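Glutamate racemase (Bacillus anthracis, PDB 2DWU) is a bacterial enzyme of the Asp/Glu/hydantoin racemase family, a two-domain alpha/beta protein that holds D-glutamic acid in a pocket between its domains. Local coordinates at residues I116-T121 against T183-C188. Numbering follows the deposited sequence.
Sequences IGVIGT and TLILGC. With DGL (D-glutamic acid), chain H.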
ATOM      1  N   ILE B 116     -10.319 -11.879   9.106  1.00  7.30           N
ATOM      2  CA  ILE B 116      -8.906 -11.608   9.331  1.00  8.60           C
ATOM      3  C   ILE B 116      -8.389 -12.016  10.694  1.00  8.04           C
ATOM      4  O   ILE B 116      -9.034 -11.768  11.699  1.00 10.35           O
ATOM      5  CB  ILE B 116      -8.717 -10.099   9.149  1.00  9.11           C
ATOM      6  CG1 ILE B 116      -9.117  -9.705   7.711  1.00 11.03           C
ATOM      7  CG2 ILE B 116      -7.258  -9.699   9.399  1.00  9.24           C
ATOM      8  CD1 ILE B 116      -9.368  -8.220   7.539  1.00 14.70           C
ATOM      9  N   GLY B 117      -7.239 -12.692  10.729  1.00  8.25           N
ATOM     10  CA  GLY B 117      -6.659 -13.024  12.016  1.00  7.24           C
ATOM     11  C   GLY B 117      -5.491 -12.066  12.278  1.00  8.12           C
ATOM     12  O   GLY B 117      -4.941 -11.478  11.351  1.00  7.66           O
ATOM     13  N   VAL B 118      -5.140 -11.865  13.538  0.50  7.22           N
ATOM     14  CA  VAL B 118      -3.947 -11.069  13.845  0.50  6.80           C
ATOM     15  C   VAL B 118      -3.360 -11.593  15.135  0.50  6.94           C
ATOM     16  O   VAL B 118      -4.084 -11.911  16.082  0.50  6.86           O
ATOM     17  CB  VAL B 118      -4.201  -9.553  13.964  0.50  5.08           C
ATOM     18  CG1 VAL B 118      -5.220  -9.258  15.067  0.50  5.08           C
ATOM     19  CG2 VAL B 118      -2.864  -8.845  14.251  0.50  5.72           C
ATOM     20  N   ILE B 119      -2.035 -11.705  15.149  1.00  8.27           N
ATOM     21  CA  ILE B 119      -1.289 -12.218  16.296  1.00  7.86           C
ATOM     22  C   ILE B 119      -0.277 -11.175  16.738  1.00  7.87           C
ATOM     23  O   ILE B 119       0.208 -10.374  15.924  1.00  8.84           O
ATOM     24  CB  ILE B 119      -0.559 -13.560  15.987  1.00  7.29           C
ATOM     25  CG1 ILE B 119       0.297 -13.455  14.713  1.00  8.83           C
ATOM     26  CG2 ILE B 119      -1.636 -14.662  15.849  1.00  8.49           C
ATOM     27  CD1 ILE B 119       1.223 -14.654  14.515  1.00  8.54           C
ATOM     28  N   GLY B 120       0.030 -11.165  18.029  1.00  8.20           N
ATOM     29  CA  GLY B 120       0.980 -10.184  18.526  1.00  7.54           C
ATOM     30  C   GLY B 120       1.167 -10.365  20.005  1.00  8.39           C
ATOM     31  O   GLY B 120       0.725 -11.377  20.571  1.00  9.04           O
ATOM     32  N   THR B 121       1.827  -9.404  20.643  1.00  7.35           N
ATOM     33  CA  THR B 121       2.070  -9.500  22.088  1.00  7.56           C
ATOM     34  C   THR B 121       0.783  -9.287  22.866  1.00  9.35           C
ATOM     35  O   THR B 121      -0.222  -8.840  22.330  1.00  8.85           O
ATOM     36  CB  THR B 121       3.022  -8.389  22.589  1.00  7.28           C
ATOM     37  OG1 THR B 121       2.392  -7.110  22.366  1.00  6.72           O
ATOM     38  CG2 THR B 121       4.374  -8.447  21.887  1.00  7.78           C
ATOM     39  N   THR B 183      -6.748 -14.388   5.939  1.00  9.51           N
ATOM     40  CA  THR B 183      -5.674 -13.396   6.027  1.00  9.49           C
ATOM     41  C   THR B 183      -5.151 -13.369   7.469  1.00  8.79           C
ATOM     42  O   THR B 183      -5.935 -13.484   8.399  1.00  9.17           O
ATOM     43  CB  THR B 183      -6.264 -12.000   5.660  1.00  9.97           C
ATOM     44  OG1 THR B 183      -6.819 -12.057   4.334  1.00 11.79           O
ATOM     45  CG2 THR B 183      -5.180 -10.903   5.725  1.00 10.94           C
ATOM     46  N   LEU B 184      -3.834 -13.237   7.662  1.00  6.78           N
ATOM     47  CA  LEU B 184      -3.261 -13.181   9.006  1.00  6.33           C
ATOM     48  C   LEU B 184      -2.246 -12.045   9.048  1.00  6.82           C
ATOM     49  O   LEU B 184      -1.309 -12.022   8.248  1.00  7.78           O
ATOM     50  CB  LEU B 184      -2.528 -14.489   9.364  1.00  8.77           C
ATOM     51  CG  LEU B 184      -1.766 -14.357  10.697  1.00 10.44           C
ATOM     52  CD1 LEU B 184      -2.751 -14.426  11.834  1.00 13.12           C
ATOM     53  CD2 LEU B 184      -0.697 -15.449  10.821  1.00 13.75           C
ATOM     54  N   ILE B 185      -2.445 -11.111   9.965  1.00  6.37           N
ATOM     55  CA  ILE B 185      -1.506 -10.010  10.129  1.00  7.14           C
ATOM     56  C   ILE B 185      -0.450 -10.390  11.166  1.00  6.43           C
ATOM     57  O   ILE B 185      -0.787 -10.792  12.295  1.00  6.90           O
ATOM     58  CB  ILE B 185      -2.227  -8.741  10.606  1.00  6.51           C
ATOM     59  CG1 ILE B 185      -3.268  -8.305   9.563  1.00  6.27           C
ATOM     60  CG2 ILE B 185      -1.174  -7.610  10.874  1.00  7.40           C
ATOM     61  CD1 ILE B 185      -4.208  -7.188  10.067  1.00  7.83           C
ATOM     62  N   LEU B 186       0.826 -10.309  10.786  1.00  6.09           N
ATOM     63  CA  LEU B 186       1.909 -10.565  11.740  1.00  5.87           C
ATOM     64  C   LEU B 186       2.091  -9.261  12.533  1.00  8.58           C
ATOM     65  O   LEU B 186       2.905  -8.394  12.163  1.00  9.16           O
ATOM     66  CB  LEU B 186       3.196 -10.909  10.987  1.00  8.10           C
ATOM     67  CG  LEU B 186       3.132 -12.107  10.061  1.00  7.21           C
ATOM     68  CD1 LEU B 186       4.543 -12.392   9.478  1.00  8.61           C
ATOM     69  CD2 LEU B 186       2.634 -13.341  10.838  1.00  9.97           C
ATOM     70  N   GLY B 187       1.325  -9.142  13.619  1.00  7.22           N
ATOM     71  CA  GLY B 187       1.317  -7.947  14.444  1.00  6.88           C
ATOM     72  C   GLY B 187       2.411  -7.804  15.488  1.00  5.76           C
ATOM     73  O   GLY B 187       2.153  -7.343  16.597  1.00  8.05           O
ATOM     74  N   CYS B 188       3.624  -8.153  15.091  1.00  5.66           N
ATOM     75  CA  CYS B 188       4.782  -8.077  15.976  1.00  6.49           C
ATOM     76  C   CYS B 188       6.022  -8.001  15.077  1.00  6.36           C
ATOM     77  O   CYS B 188       6.090  -8.672  14.046  1.00  6.90           O
ATOM     78  CB  CYS B 188       4.856  -9.333  16.846  1.00  6.39           C
ATOM     79  SG  CYS B 188       6.317  -9.397  17.940  1.00 10.24           S
TER
HETATM   80  N   DGL H 278       8.801  -5.126  19.181  1.00  7.89           N
HETATM   81  CA  DGL H 278       7.693  -5.795  19.933  1.00  9.36           C
HETATM   82  C   DGL H 278       6.438  -5.759  19.133  1.00  8.43           C
HETATM   83  O   DGL H 278       5.339  -5.958  19.636  1.00  9.04           O
HETATM   84  CB  DGL H 278       8.075  -7.259  20.245  1.00  9.81           C
HETATM   85  CG  DGL H 278       9.054  -7.241  21.443  1.00 11.02           C
HETATM   86  CD  DGL H 278       8.528  -6.691  22.705  1.00 11.78           C
HETATM   87  OE1 DGL H 278       7.690  -7.263  23.404  1.00  9.88           O
HETATM   88  OE2 DGL H 278       8.997  -5.516  23.055  1.00 11.62           O
HETATM   89  OXT DGL H 278       6.552  -5.493  17.861  1.00  8.28           O
HETATM   90  O   HOH W   1       2.953  -7.168  19.081  1.00  7.90           O
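Two neighbouring central strands of the smaller, four-stranded parallel sheet, 116-120 and 183-187, pair here and carry Thr121 and Cys188 to the D-glutamic acid pocket at their C-terminal ends. The bonds zigzag as in any parallel pair: Gly117 N gives an almost straight bond to Thr183 O (2.8 Å, 178° at the hydrogen), Gly117 O takes Ile185 N, and Ile119 N reaches Ile185 O at 3.2 Å. Ile119 O receives a bent, weak bond from Gly187 N, next to the inverse gamma turn centred on Leu186. Gly117 brings no side chain, and Leu184 reaches into its place: with CG anti to the backbone N (chi1 172°), CD1 lies 3.6 Å from Gly117 C. On that face Ile119 crosses Leu184 at about a right angle, CG2 against CD1, and runs alongside Leu186. On the other face lie the beta-branched Val118 and Ile185, well suited to extended chain; in one of its two modelled conformers Val118 CG2 comes to 3.7 Å from Ile185 CB, while Ile185 CD1 touches Ile116 CG2. At the C-terminal ends one water bridges the two chains: it accepts from Thr121 N and donates to Gly187 O (2.6 Å) and to O of the D-glutamic acid, tying the ligand's alpha-carboxylate to both backbones. Cys188 SG lies 3.6 Å from the ligand's CB, and Thr121 CG2 approaches O of the D-glutamic acid, while Thr121 OG1 caps the following helix at Thr124 N and bonds to Thr79. Ala107 of helix 100-110 covers Ile116, Thr183 and Ile185; helix 195-202 packs on Leu184 and Leu186 from the other face, and strands 142-147 and 207-210 flank the pair.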